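Local coordinates for CYCLIN domain-containing protein (Chaetomium thermophilum, PDB 6Z3U) that probably regulates a cyclin-dependent serine/threonine kinase, as the cyclin H-like subunit of the fungal CDK-activating kinase (CAK) complex, at residues Arg209-Leu221 / Ile239-Leu251. Sequence-based numbering, arbitrary orientation.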
# COMPACT_ATOMS: atom_id res chain seq x y z
N ARG A 209 -10.25 26.67 19.94
CA ARG A 209 -11.13 26.55 18.78
C ARG A 209 -10.63 25.49 17.82
O ARG A 209 -11.42 24.73 17.25
CB ARG A 209 -11.24 27.91 18.08
CG ARG A 209 -11.96 27.89 16.75
CD ARG A 209 -11.85 29.24 16.05
NE ARG A 209 -12.72 29.34 14.88
CZ ARG A 209 -12.65 30.31 13.98
NH1 ARG A 209 -11.75 31.27 14.10
NH2 ARG A 209 -13.49 30.32 12.95
N LEU A 210 -9.31 25.44 17.60
CA LEU A 210 -8.74 24.45 16.68
C LEU A 210 -8.98 23.03 17.18
O LEU A 210 -9.33 22.14 16.40
CB LEU A 210 -7.25 24.70 16.51
CG LEU A 210 -6.81 25.52 15.29
CD1 LEU A 210 -5.29 25.63 15.26
CD2 LEU A 210 -7.32 24.90 14.00
N VAL A 211 -8.79 22.80 18.48
CA VAL A 211 -8.99 21.46 19.04
C VAL A 211 -10.42 21.00 18.80
O VAL A 211 -10.67 19.89 18.32
CB VAL A 211 -8.62 21.44 20.53
CG1 VAL A 211 -8.97 20.10 21.15
CG2 VAL A 211 -7.15 21.75 20.72
N ALA A 212 -11.39 21.86 19.14
CA ALA A 212 -12.79 21.49 18.96
C ALA A 212 -13.10 21.15 17.50
O ALA A 212 -13.80 20.18 17.22
CB ALA A 212 -13.70 22.61 19.45
N ALA A 213 -12.58 21.95 16.57
CA ALA A 213 -12.83 21.68 15.15
C ALA A 213 -12.26 20.33 14.75
O ALA A 213 -12.93 19.54 14.07
CB ALA A 213 -12.22 22.79 14.30
N GLU A 214 -11.02 20.03 15.16
CA GLU A 214 -10.40 18.76 14.80
C GLU A 214 -11.16 17.59 15.41
O GLU A 214 -11.39 16.57 14.74
CB GLU A 214 -8.94 18.74 15.25
CG GLU A 214 -8.21 17.45 14.90
CD GLU A 214 -6.74 17.49 15.26
OE1 GLU A 214 -6.08 16.42 15.23
OE2 GLU A 214 -6.23 18.58 15.58
N GLN A 215 -11.54 17.70 16.68
CA GLN A 215 -12.26 16.61 17.33
C GLN A 215 -13.52 16.26 16.57
O GLN A 215 -13.78 15.09 16.28
CB GLN A 215 -12.59 17.00 18.78
CG GLN A 215 -11.39 17.11 19.69
CD GLN A 215 -11.78 17.41 21.13
OE1 GLN A 215 -11.89 18.57 21.52
NE2 GLN A 215 -12.00 16.36 21.91
N ARG A 216 -14.32 17.27 16.22
CA ARG A 216 -15.58 17.00 15.53
C ARG A 216 -15.32 16.50 14.12
O ARG A 216 -15.90 15.49 13.69
CB ARG A 216 -16.46 18.25 15.51
CG ARG A 216 -17.80 18.04 14.81
CD ARG A 216 -18.56 16.88 15.44
NE ARG A 216 -19.87 16.66 14.83
CZ ARG A 216 -20.63 15.60 15.08
NH1 ARG A 216 -21.81 15.48 14.48
NH2 ARG A 216 -20.22 14.66 15.92
N ALA A 217 -14.46 17.20 13.37
CA ALA A 217 -14.17 16.79 12.00
C ALA A 217 -13.71 15.34 11.93
O ALA A 217 -13.99 14.65 10.94
CB ALA A 217 -13.11 17.71 11.40
N ARG A 218 -13.01 14.86 12.96
CA ARG A 218 -12.57 13.47 12.96
C ARG A 218 -13.76 12.52 13.08
O ARG A 218 -13.82 11.51 12.37
CB ARG A 218 -11.57 13.24 14.09
CG ARG A 218 -10.86 11.90 13.99
CD ARG A 218 -9.62 11.84 14.87
NE ARG A 218 -9.92 12.15 16.26
CZ ARG A 218 -9.28 13.04 17.01
NH1 ARG A 218 -8.26 13.73 16.52
NH2 ARG A 218 -9.65 13.22 18.27
N GLU A 219 -14.70 12.81 13.98
CA GLU A 219 -15.89 11.98 14.10
C GLU A 219 -16.71 11.99 12.82
O GLU A 219 -17.29 10.97 12.43
CB GLU A 219 -16.75 12.44 15.28
CG GLU A 219 -16.27 11.96 16.65
CD GLU A 219 -16.18 10.44 16.75
OE1 GLU A 219 -16.76 9.75 15.88
OE2 GLU A 219 -15.52 9.94 17.68
N ILE A 220 -16.78 13.14 12.15
CA ILE A 220 -17.47 13.22 10.86
C ILE A 220 -16.79 12.31 9.85
O ILE A 220 -17.44 11.52 9.16
CB ILE A 220 -17.54 14.67 10.37
CG1 ILE A 220 -18.32 15.53 11.37
CG2 ILE A 220 -18.17 14.73 8.98
CD1 ILE A 220 -18.45 16.99 10.98
N LEU A 221 -15.46 12.42 9.74
CA LEU A 221 -14.73 11.60 8.78
C LEU A 221 -14.88 10.12 9.10
O LEU A 221 -14.86 9.29 8.18
CB LEU A 221 -13.25 12.00 8.78
CG LEU A 221 -12.90 13.37 8.18
CD1 LEU A 221 -11.40 13.61 8.27
CD2 LEU A 221 -13.38 13.49 6.74
N ILE A 239 -12.72 15.84 0.69
CA ILE A 239 -13.55 15.31 1.77
C ILE A 239 -13.08 15.85 3.11
O ILE A 239 -13.89 16.23 3.96
CB ILE A 239 -13.54 13.77 1.74
CG1 ILE A 239 -14.16 13.25 0.44
CG2 ILE A 239 -14.28 13.21 2.95
CD1 ILE A 239 -14.00 11.76 0.24
N MET A 240 -11.76 15.89 3.32
CA MET A 240 -11.22 16.36 4.59
C MET A 240 -11.65 17.80 4.86
O MET A 240 -12.10 18.13 5.96
CB MET A 240 -9.70 16.24 4.59
CG MET A 240 -9.02 16.82 5.81
SD MET A 240 -8.62 18.57 5.61
CE MET A 240 -9.19 19.22 7.18
N LEU A 241 -11.50 18.68 3.87
CA LEU A 241 -11.92 20.07 4.04
C LEU A 241 -13.43 20.16 4.28
O LEU A 241 -13.88 21.04 5.02
CB LEU A 241 -11.53 20.89 2.81
CG LEU A 241 -10.03 21.14 2.62
CD1 LEU A 241 -9.75 21.65 1.21
CD2 LEU A 241 -9.50 22.13 3.65
N ALA A 242 -14.21 19.26 3.67
CA ALA A 242 -15.65 19.30 3.86
C ALA A 242 -16.04 18.95 5.29
O ALA A 242 -16.88 19.62 5.89
CB ALA A 242 -16.33 18.35 2.87
N ALA A 243 -15.42 17.91 5.86
CA ALA A 243 -15.71 17.56 7.24
C ALA A 243 -15.29 18.68 8.19
O ALA A 243 -15.98 18.96 9.17
CB ALA A 243 -15.00 16.26 7.61
N LEU A 244 -14.16 19.34 7.90
CA LEU A 244 -13.75 20.49 8.70
C LEU A 244 -14.70 21.67 8.48
O LEU A 244 -15.00 22.40 9.43
CB LEU A 244 -12.31 20.88 8.36
CG LEU A 244 -11.77 22.15 9.01
CD1 LEU A 244 -11.81 22.06 10.53
CD2 LEU A 244 -10.35 22.43 8.53
N SER A 245 -15.16 21.86 7.24
CA SER A 245 -16.11 22.94 6.97
C SER A 245 -17.40 22.76 7.76
O SER A 245 -18.01 23.74 8.18
CB SER A 245 -16.41 23.01 5.48
OG SER A 245 -17.16 24.17 5.16
N LEU A 246 -17.82 21.51 7.96
CA LEU A 246 -19.00 21.25 8.78
C LEU A 246 -18.72 21.50 10.26
O LEU A 246 -19.61 21.95 10.99
CB LEU A 246 -19.47 19.81 8.56
CG LEU A 246 -20.05 19.50 7.18
CD1 LEU A 246 -19.99 18.02 6.89
CD2 LEU A 246 -21.49 20.00 7.09
N ALA A 247 -17.50 21.22 10.71
CA ALA A 247 -17.15 21.43 12.11
C ALA A 247 -16.92 22.91 12.41
O ALA A 247 -17.33 23.40 13.46
CB ALA A 247 -15.91 20.61 12.47
N ASP A 248 -16.27 23.62 11.49
CA ASP A 248 -15.98 25.05 11.69
C ASP A 248 -15.75 25.66 10.30
O ASP A 248 -14.63 25.63 9.79
CB ASP A 248 -14.78 25.25 12.60
CG ASP A 248 -14.63 26.69 13.06
OD1 ASP A 248 -14.89 27.61 12.26
OD2 ASP A 248 -14.24 26.90 14.23
N ARG A 249 -16.82 26.19 9.71
CA ARG A 249 -16.73 26.74 8.36
C ARG A 249 -15.69 27.84 8.27
O ARG A 249 -15.05 28.01 7.22
CB ARG A 249 -18.09 27.26 7.92
CG ARG A 249 -18.16 27.63 6.44
CD ARG A 249 -19.43 28.40 6.10
NE ARG A 249 -20.62 27.54 6.03
CZ ARG A 249 -20.96 26.82 4.97
NH1 ARG A 249 -22.06 26.08 5.00
NH2 ARG A 249 -20.21 26.83 3.87
N GLY A 250 -15.50 28.61 9.35
CA GLY A 250 -14.52 29.68 9.31
C GLY A 250 -13.11 29.18 9.05
O GLY A 250 -12.38 29.76 8.25
N LEU A 251 -12.72 28.10 9.72
CA LEU A 251 -11.38 27.55 9.54
C LEU A 251 -11.19 27.01 8.12
O LEU A 251 -10.15 27.22 7.50
CB LEU A 251 -11.11 26.46 10.57
CG LEU A 251 -11.06 26.89 12.03
CD1 LEU A 251 -10.86 25.68 12.93
CD2 LEU A 251 -9.97 27.92 12.27
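Arg209 and Asp248 join the two segments by a bidentate salt bridge, a worked example of a charged clasp at the turn between helices 236-247 and 249-261. The arginine chain is extended, with CG anti to the backbone N (chi1 172°), and presents its guanidinium side-on: NE donates to OD2 of Asp248 at 2.9 Å, NH2 to OD1 at 3.1 Å. Both oxygens are met on their syn sides, although the guanidinium and carboxylate planes are 38° apart. CD2 of Leu251 covers one guanidinium face, over its centre. Asp248 also N-caps helix 249-261, its OD1 weakly accepting from Leu251 N. An asparagine in its place would probably leave the Arg209 guanidinium without its balancing charge and freer to turn.

Apolar packing does the rest. CD1 of Leu251 reaches Ala213 CB (3.5 Å) and Leu210 CD2. Farther along, alanines let the backbones come close: the CA atoms of Ala213 and Ala247 lie 5.3 Å apart, and Ala247 CB rests on Ala213 O. Leu221 and Ile220 close over Ala243, Leu221 through CD2 and Ile220 through CG2, whereas Ile220 CD1 meets Leu246 CB. Beyond, Leu246 and Ile239 touch helix 313-330.

The axes of segments 209-221 and 239-247 approach to 8.2 Å, with 123° between their N-to-C directions. Alanines line this crossing and the start of helix 249-261 adds Leu251, all within the C-terminal cyclin fold, the second of the two all-helical repeats characteristic of cyclins.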